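Alpha/beta hydrolase fold-3 domain protein (Sulfolobus islandicus, PDB 5LK6) probably hydrolyses carboxylic esters, possibly including lipids, as a thermostable enzyme of the alpha/beta hydrolase fold. Local coordinates at residues G81-D86 / I203-S208; S188-S193 / L198-I203. One frame throughout, in Å; residues are numbered along the deposited sequence.

Interaction 1: residues G81-D86 / I203-S208; sequences GFVIGD and IEWFGS
F206 lays one face of its ring on the backbone of G81. The side chain turns with CG anti to its own carbonyl carbon (chi1 -70°), which carries the ring off helix 200-210 and over the loop. F206 CB meets the carbonyl oxygen, G81 O, at 3.4 Å. F206 CG then lies 3.5 Å from G81 CA. F206 CD1 approaches G81 O to 3.3 Å. Farther out, CD2, CE2 and CZ of the ring keep close to G81 CA (F206 CZ is 4.0 Å from it), while CE1 also reaches V83 CB. The evidence for a CH-pi contact is that G81 CA stands 3.5 Å from the centroid of the F206 ring, 13° off its normal. G81 ends the HGGG sequence that, in the hormone-sensitive lipase family of alpha/beta hydrolases, contributes to the oxyanion hole; its phi of 62° suits a glycine, and a CB there would run into F206 CD1. V83 approaches the same ring differently, at the edge and near the plane, with V83 CG2 4.0 Å from F206 CD1. Its other branch, anti to the backbone N, crosses W205 at about a right angle and places V83 CG1 3.9 Å from W205 CZ3. F206 CE1 also lies at the edge of the indole, in its plane, and both aromatic residues touch I19.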
loop_
_atom_site.group_PDB
_atom_site.type_symbol
_atom_site.label_atom_id
_atom_site.label_comp_id
_atom_site.label_asym_id
_atom_site.label_seq_id
_atom_site.Cartn_x
_atom_site.Cartn_y
_atom_site.Cartn_z
ATOM N N GLY A 81 -17.605 -10.504 -11.477
ATOM C CA GLY A 81 -18.837 -11.012 -10.898
ATOM C C GLY A 81 -19.207 -12.438 -11.232
ATOM O O GLY A 81 -20.402 -12.838 -11.168
ATOM N N PHE A 82 -18.193 -13.215 -11.601
ATOM C CA PHE A 82 -18.359 -14.605 -12.060
ATOM C C PHE A 82 -19.065 -14.710 -13.419
ATOM O O PHE A 82 -19.506 -15.798 -13.789
ATOM C CB PHE A 82 -19.159 -15.455 -11.023
ATOM C CG PHE A 82 -18.625 -15.393 -9.616
ATOM C CD1 PHE A 82 -17.535 -16.197 -9.228
ATOM C CD2 PHE A 82 -19.223 -14.552 -8.660
ATOM C CE1 PHE A 82 -17.045 -16.167 -7.926
ATOM C CE2 PHE A 82 -18.753 -14.518 -7.361
ATOM C CZ PHE A 82 -17.649 -15.322 -6.997
ATOM N N VAL A 83 -19.225 -13.592 -14.102
ATOM C CA VAL A 83 -19.966 -13.511 -15.306
ATOM C C VAL A 83 -19.170 -12.814 -16.447
ATOM O O VAL A 83 -19.293 -13.211 -17.590
ATOM C CB VAL A 83 -21.291 -12.756 -15.089
ATOM C CG1 VAL A 83 -22.011 -12.536 -16.395
ATOM C CG2 VAL A 83 -22.194 -13.518 -14.142
ATOM N N ILE A 84 -18.414 -11.762 -16.168
ATOM C CA ILE A 84 -17.654 -11.032 -17.204
ATOM C C ILE A 84 -16.164 -11.193 -16.903
ATOM O O ILE A 84 -15.768 -11.954 -15.991
ATOM C CB ILE A 84 -18.093 -9.566 -17.340
ATOM C CG1 ILE A 84 -17.604 -8.696 -16.186
ATOM C CG2 ILE A 84 -19.602 -9.521 -17.476
ATOM C CD1 ILE A 84 -18.156 -7.276 -16.235
ATOM N N GLY A 85 -15.361 -10.547 -17.729
ATOM C CA GLY A 85 -13.946 -10.731 -17.666
ATOM C C GLY A 85 -13.530 -12.056 -18.269
ATOM O O GLY A 85 -14.359 -12.940 -18.536
ATOM N N ASP A 86 -12.224 -12.171 -18.465
ATOM C CA ASP A 86 -11.567 -13.332 -19.110
ATOM C C ASP A 86 -10.085 -13.031 -19.285
ATOM O O ASP A 86 -9.638 -11.921 -19.062
ATOM C CB ASP A 86 -12.208 -13.752 -20.458
ATOM C CG ASP A 86 -12.299 -12.639 -21.489
ATOM O OD1 ASP A 86 -11.614 -11.585 -21.409
ATOM O OD2 ASP A 86 -13.091 -12.870 -22.437
ATOM N N ILE A 203 -24.131 -6.180 -7.663
ATOM C CA ILE A 203 -23.808 -7.339 -6.842
ATOM C C ILE A 203 -24.964 -8.331 -6.883
ATOM O O ILE A 203 -24.729 -9.532 -7.076
ATOM C CB ILE A 203 -23.457 -6.918 -5.398
ATOM C CG1 ILE A 203 -22.131 -6.105 -5.393
ATOM C CG2 ILE A 203 -23.312 -8.142 -4.483
ATOM C CD1 ILE A 203 -22.001 -5.137 -4.234
ATOM N N GLU A 204 -26.197 -7.828 -6.750
ATOM C CA GLU A 204 -27.402 -8.662 -6.804
ATOM C C GLU A 204 -27.548 -9.370 -8.149
ATOM O O GLU A 204 -27.778 -10.583 -8.204
ATOM C CB GLU A 204 -28.655 -7.859 -6.422
ATOM C CG GLU A 204 -28.739 -7.669 -4.901
ATOM C CD GLU A 204 -29.703 -6.585 -4.376
ATOM O OE1 GLU A 204 -30.338 -5.835 -5.175
ATOM O OE2 GLU A 204 -29.775 -6.462 -3.116
ATOM N N TRP A 205 -27.332 -8.634 -9.234
ATOM C CA TRP A 205 -27.389 -9.197 -10.579
ATOM C C TRP A 205 -26.385 -10.335 -10.830
ATOM O O TRP A 205 -26.761 -11.416 -11.260
ATOM C CB TRP A 205 -27.197 -8.110 -11.605
ATOM C CG TRP A 205 -27.478 -8.647 -12.996
ATOM C CD1 TRP A 205 -28.697 -8.715 -13.636
ATOM C CD2 TRP A 205 -26.524 -9.213 -13.890
ATOM N NE1 TRP A 205 -28.541 -9.295 -14.873
ATOM C CE2 TRP A 205 -27.210 -9.592 -15.051
ATOM C CE3 TRP A 205 -25.159 -9.409 -13.828
ATOM C CZ2 TRP A 205 -26.563 -10.164 -16.133
ATOM C CZ3 TRP A 205 -24.518 -9.956 -14.916
ATOM C CH2 TRP A 205 -25.220 -10.343 -16.045
ATOM N N PHE A 206 -25.136 -10.112 -10.465
ATOM C CA PHE A 206 -24.164 -11.183 -10.514
ATOM C C PHE A 206 -24.593 -12.424 -9.739
ATOM O O PHE A 206 -24.422 -13.524 -10.195
ATOM C CB PHE A 206 -22.802 -10.721 -10.002
ATOM C CG PHE A 206 -22.099 -9.756 -10.916
ATOM C CD1 PHE A 206 -21.907 -10.055 -12.241
ATOM C CD2 PHE A 206 -21.583 -8.541 -10.418
ATOM C CE1 PHE A 206 -21.256 -9.139 -13.089
ATOM C CE2 PHE A 206 -20.924 -7.635 -11.253
ATOM C CZ PHE A 206 -20.771 -7.921 -12.607
ATOM N N GLY A 207 -25.142 -12.271 -8.554
ATOM C CA GLY A 207 -25.525 -13.450 -7.816
ATOM C C GLY A 207 -26.693 -14.150 -8.469
ATOM O O GLY A 207 -26.784 -15.356 -8.417
ATOM N N SER A 208 -27.571 -13.381 -9.122
ATOM C CA SER A 208 -28.732 -13.957 -9.815
ATOM C C SER A 208 -28.229 -14.870 -10.920
ATOM O O SER A 208 -28.892 -15.815 -11.245
ATOM C CB SER A 208 -29.714 -12.858 -10.334
ATOM O OG SER A 208 -29.379 -12.286 -11.643
#

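Interaction 2: residues S188-S193 / L198-I203; sequences SMIEYS and LTREHI
R200 extends its side chain from CG to NE alongside I190, the two pointing the same way, while M189 crosses it at about a right angle. CG of R200 is anti to the backbone N (chi1 -155°), a torsion that sends the chain from helix 200-210 toward helix 187-191. There R200 CG touches M189 SD at 3.9 Å, and M189 CG lies over one face of the guanidinium. I190 CD1 reaches the same group obliquely, 3.3 Å from R200 NH2. M189, bent at chi2 and chi3, also meets I203 tip to tip, with M189 SD 4.1 Å from I203 CD1. Nearer the backbone, S193 CB packs 3.9 Å from R200 CB.

With an alanine here in place of R200, the M189 sulfur and the I190 methyl are likely to lose the chain they pack on, opening a gap between the helix ends.

The backbone supplies the directional part. R200 N donates to S193 O at 2.9 Å, nearly straight (168°) and onto a lone pair in the carbonyl plane (138° at the oxygen). A water donates to that same S193 O and accepts from E201 N; H202 N goes to T199 OG1 at 2.9 Å, making T199 the N-cap. A second water donates to both Y192 O and L198 O; the L198 side chain touches H274, of the probable catalytic triad.

The first three amides of helix 200-210 are therefore each given an acceptor, one from S193 O in the turn after helix 187-191, one from water and one from the cap. Polar bonding here fixes the backbone geometry, whereas the cationic side chain contributes mainly carbon and flat-face packing.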
loop_
_atom_site.group_PDB
_atom_site.type_symbol
_atom_site.label_atom_id
_atom_site.label_comp_id
_atom_site.label_asym_id
_atom_site.label_seq_id
_atom_site.Cartn_x
_atom_site.Cartn_y
_atom_site.Cartn_z
ATOM N N SER A 188 -20.414 0.365 4.498
ATOM C CA SER A 188 -19.973 0.542 3.139
ATOM C C SER A 188 -21.005 0.042 2.109
ATOM O O SER A 188 -21.221 0.693 1.105
ATOM C CB SER A 188 -18.577 -0.052 2.916
ATOM O OG SER A 188 -18.596 -1.435 2.817
ATOM N N MET A 189 -21.680 -1.078 2.347
ATOM C CA MET A 189 -22.657 -1.551 1.361
ATOM C C MET A 189 -23.843 -0.592 1.303
ATOM O O MET A 189 -24.402 -0.375 0.243
ATOM C CB MET A 189 -23.115 -2.959 1.743
ATOM C CG MET A 189 -24.255 -3.599 0.949
ATOM S SD MET A 189 -23.580 -4.060 -0.631
ATOM C CE MET A 189 -22.481 -5.399 -0.135
ATOM N N ILE A 190 -24.279 -0.076 2.448
ATOM C CA ILE A 190 -25.406 0.860 2.467
ATOM C C ILE A 190 -24.987 2.201 1.808
ATOM O O ILE A 190 -25.607 2.631 0.884
ATOM C CB ILE A 190 -25.964 1.112 3.899
ATOM C CG1 ILE A 190 -26.533 -0.149 4.605
ATOM C CG2 ILE A 190 -27.017 2.206 3.861
ATOM C CD1 ILE A 190 -27.251 -1.109 3.716
ATOM N N GLU A 191 -23.933 2.837 2.301
ATOM C CA GLU A 191 -23.556 4.188 1.891
ATOM C C GLU A 191 -23.070 4.316 0.436
ATOM O O GLU A 191 -23.265 5.332 -0.160
ATOM C CB GLU A 191 -22.479 4.708 2.835
ATOM C CG GLU A 191 -22.239 6.209 2.822
ATOM C CD GLU A 191 -23.303 7.042 3.538
ATOM O OE1 GLU A 191 -23.182 8.347 3.516
ATOM O OE2 GLU A 191 -24.269 6.380 4.049
ATOM N N TYR A 192 -22.427 3.290 -0.111
ATOM C CA TYR A 192 -21.852 3.307 -1.451
ATOM C C TYR A 192 -22.568 2.295 -2.332
ATOM O O TYR A 192 -22.049 1.786 -3.323
ATOM C CB TYR A 192 -20.342 3.027 -1.364
ATOM C CG TYR A 192 -19.661 3.869 -0.311
ATOM C CD1 TYR A 192 -19.869 5.227 -0.270
ATOM C CD2 TYR A 192 -18.785 3.326 0.617
ATOM C CE1 TYR A 192 -19.263 6.011 0.665
ATOM C CE2 TYR A 192 -18.137 4.128 1.548
ATOM C CZ TYR A 192 -18.397 5.462 1.551
ATOM O OH TYR A 192 -17.874 6.317 2.457
ATOM N N SER A 193 -23.822 2.074 -2.006
ATOM C CA SER A 193 -24.653 1.168 -2.771
ATOM C C SER A 193 -24.928 1.699 -4.198
ATOM O O SER A 193 -25.216 0.877 -5.090
ATOM C CB SER A 193 -25.971 0.891 -2.041
ATOM O OG SER A 193 -26.865 1.797 -2.624
ATOM N N LEU A 198 -19.231 0.121 -8.972
ATOM C CA LEU A 198 -19.850 -1.120 -8.553
ATOM C C LEU A 198 -21.010 -0.723 -7.622
ATOM O O LEU A 198 -20.812 0.026 -6.666
ATOM C CB LEU A 198 -18.854 -2.077 -7.874
ATOM C CG LEU A 198 -19.454 -3.323 -7.215
ATOM C CD1 LEU A 198 -20.000 -4.260 -8.273
ATOM C CD2 LEU A 198 -18.473 -4.060 -6.316
ATOM N N THR A 199 -22.208 -1.231 -7.935
ATOM C CA THR A 199 -23.445 -0.948 -7.209
ATOM C C THR A 199 -24.035 -2.166 -6.581
ATOM O O THR A 199 -23.749 -3.287 -6.995
ATOM C CB THR A 199 -24.538 -0.367 -8.143
ATOM O OG1 THR A 199 -25.039 -1.353 -9.066
ATOM C CG2 THR A 199 -23.998 0.785 -8.882
ATOM N N ARG A 200 -24.887 -1.934 -5.597
ATOM C CA ARG A 200 -25.596 -3.014 -4.953
ATOM C C ARG A 200 -26.409 -3.801 -6.017
ATOM O O ARG A 200 -26.415 -5.025 -5.985
ATOM C CB ARG A 200 -26.501 -2.498 -3.836
ATOM C CG ARG A 200 -26.837 -3.488 -2.721
ATOM C CD ARG A 200 -28.186 -3.110 -2.138
ATOM N NE ARG A 200 -28.362 -3.443 -0.709
ATOM C CZ ARG A 200 -28.526 -2.569 0.314
ATOM N NH1 ARG A 200 -28.509 -1.199 0.155
ATOM N NH2 ARG A 200 -28.719 -3.099 1.539
ATOM N N GLU A 201 -27.052 -3.107 -6.958
ATOM C CA GLU A 201 -27.790 -3.772 -8.018
ATOM C C GLU A 201 -26.851 -4.664 -8.801
ATOM O O GLU A 201 -27.260 -5.757 -9.181
ATOM C CB GLU A 201 -28.503 -2.788 -8.960
ATOM C CG GLU A 201 -29.929 -2.517 -8.533
ATOM C CD GLU A 201 -30.651 -1.488 -9.401
ATOM O OE1 GLU A 201 -30.367 -1.464 -10.645
ATOM O OE2 GLU A 201 -31.505 -0.738 -8.799
ATOM N N HIS A 202 -25.607 -4.209 -9.043
ATOM C CA HIS A 202 -24.686 -5.060 -9.761
ATOM C C HIS A 202 -24.406 -6.336 -8.942
ATOM O O HIS A 202 -24.420 -7.449 -9.462
ATOM C CB HIS A 202 -23.363 -4.437 -10.091
ATOM C CG HIS A 202 -23.396 -3.245 -10.976
ATOM N ND1 HIS A 202 -24.527 -2.779 -11.618
ATOM C CD2 HIS A 202 -22.406 -2.389 -11.298
ATOM C CE1 HIS A 202 -24.240 -1.672 -12.276
ATOM N NE2 HIS A 202 -22.960 -1.417 -12.097
ATOM N N ILE A 203 -24.131 -6.180 -7.663
ATOM C CA ILE A 203 -23.808 -7.339 -6.842
ATOM C C ILE A 203 -24.964 -8.331 -6.883
ATOM O O ILE A 203 -24.729 -9.532 -7.076
ATOM C CB ILE A 203 -23.457 -6.918 -5.398
ATOM C CG1 ILE A 203 -22.131 -6.105 -5.393
ATOM C CG2 ILE A 203 -23.312 -8.142 -4.483
ATOM C CD1 ILE A 203 -22.001 -5.137 -4.234
HETATM O O HOH W 1 -22.049 2.276 -5.859
HETATM O O HOH W 2 -27.617 -0.194 -6.334
#

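From the N terminus, the chain first reaches 81-86, and interaction 1 closes a long loop of 116 residues when helix 200-210 returns to it. Within that loop lies interaction 2, a short closure with only four residues between 188-193 and 198-203, so the two contacts nest and do not cross. I203 lies in both but makes contact only in interaction 2, and their centres are 14 Å apart. Helix 200-210 is thus tied at its start to helix 187-191 and, further along, to the HGGG loop. Both helices, between strands 173-176 and 236-241, are consistent with the cap region of this esterase family, joined here to the loop after inner strand 72-77, beside the probable active site.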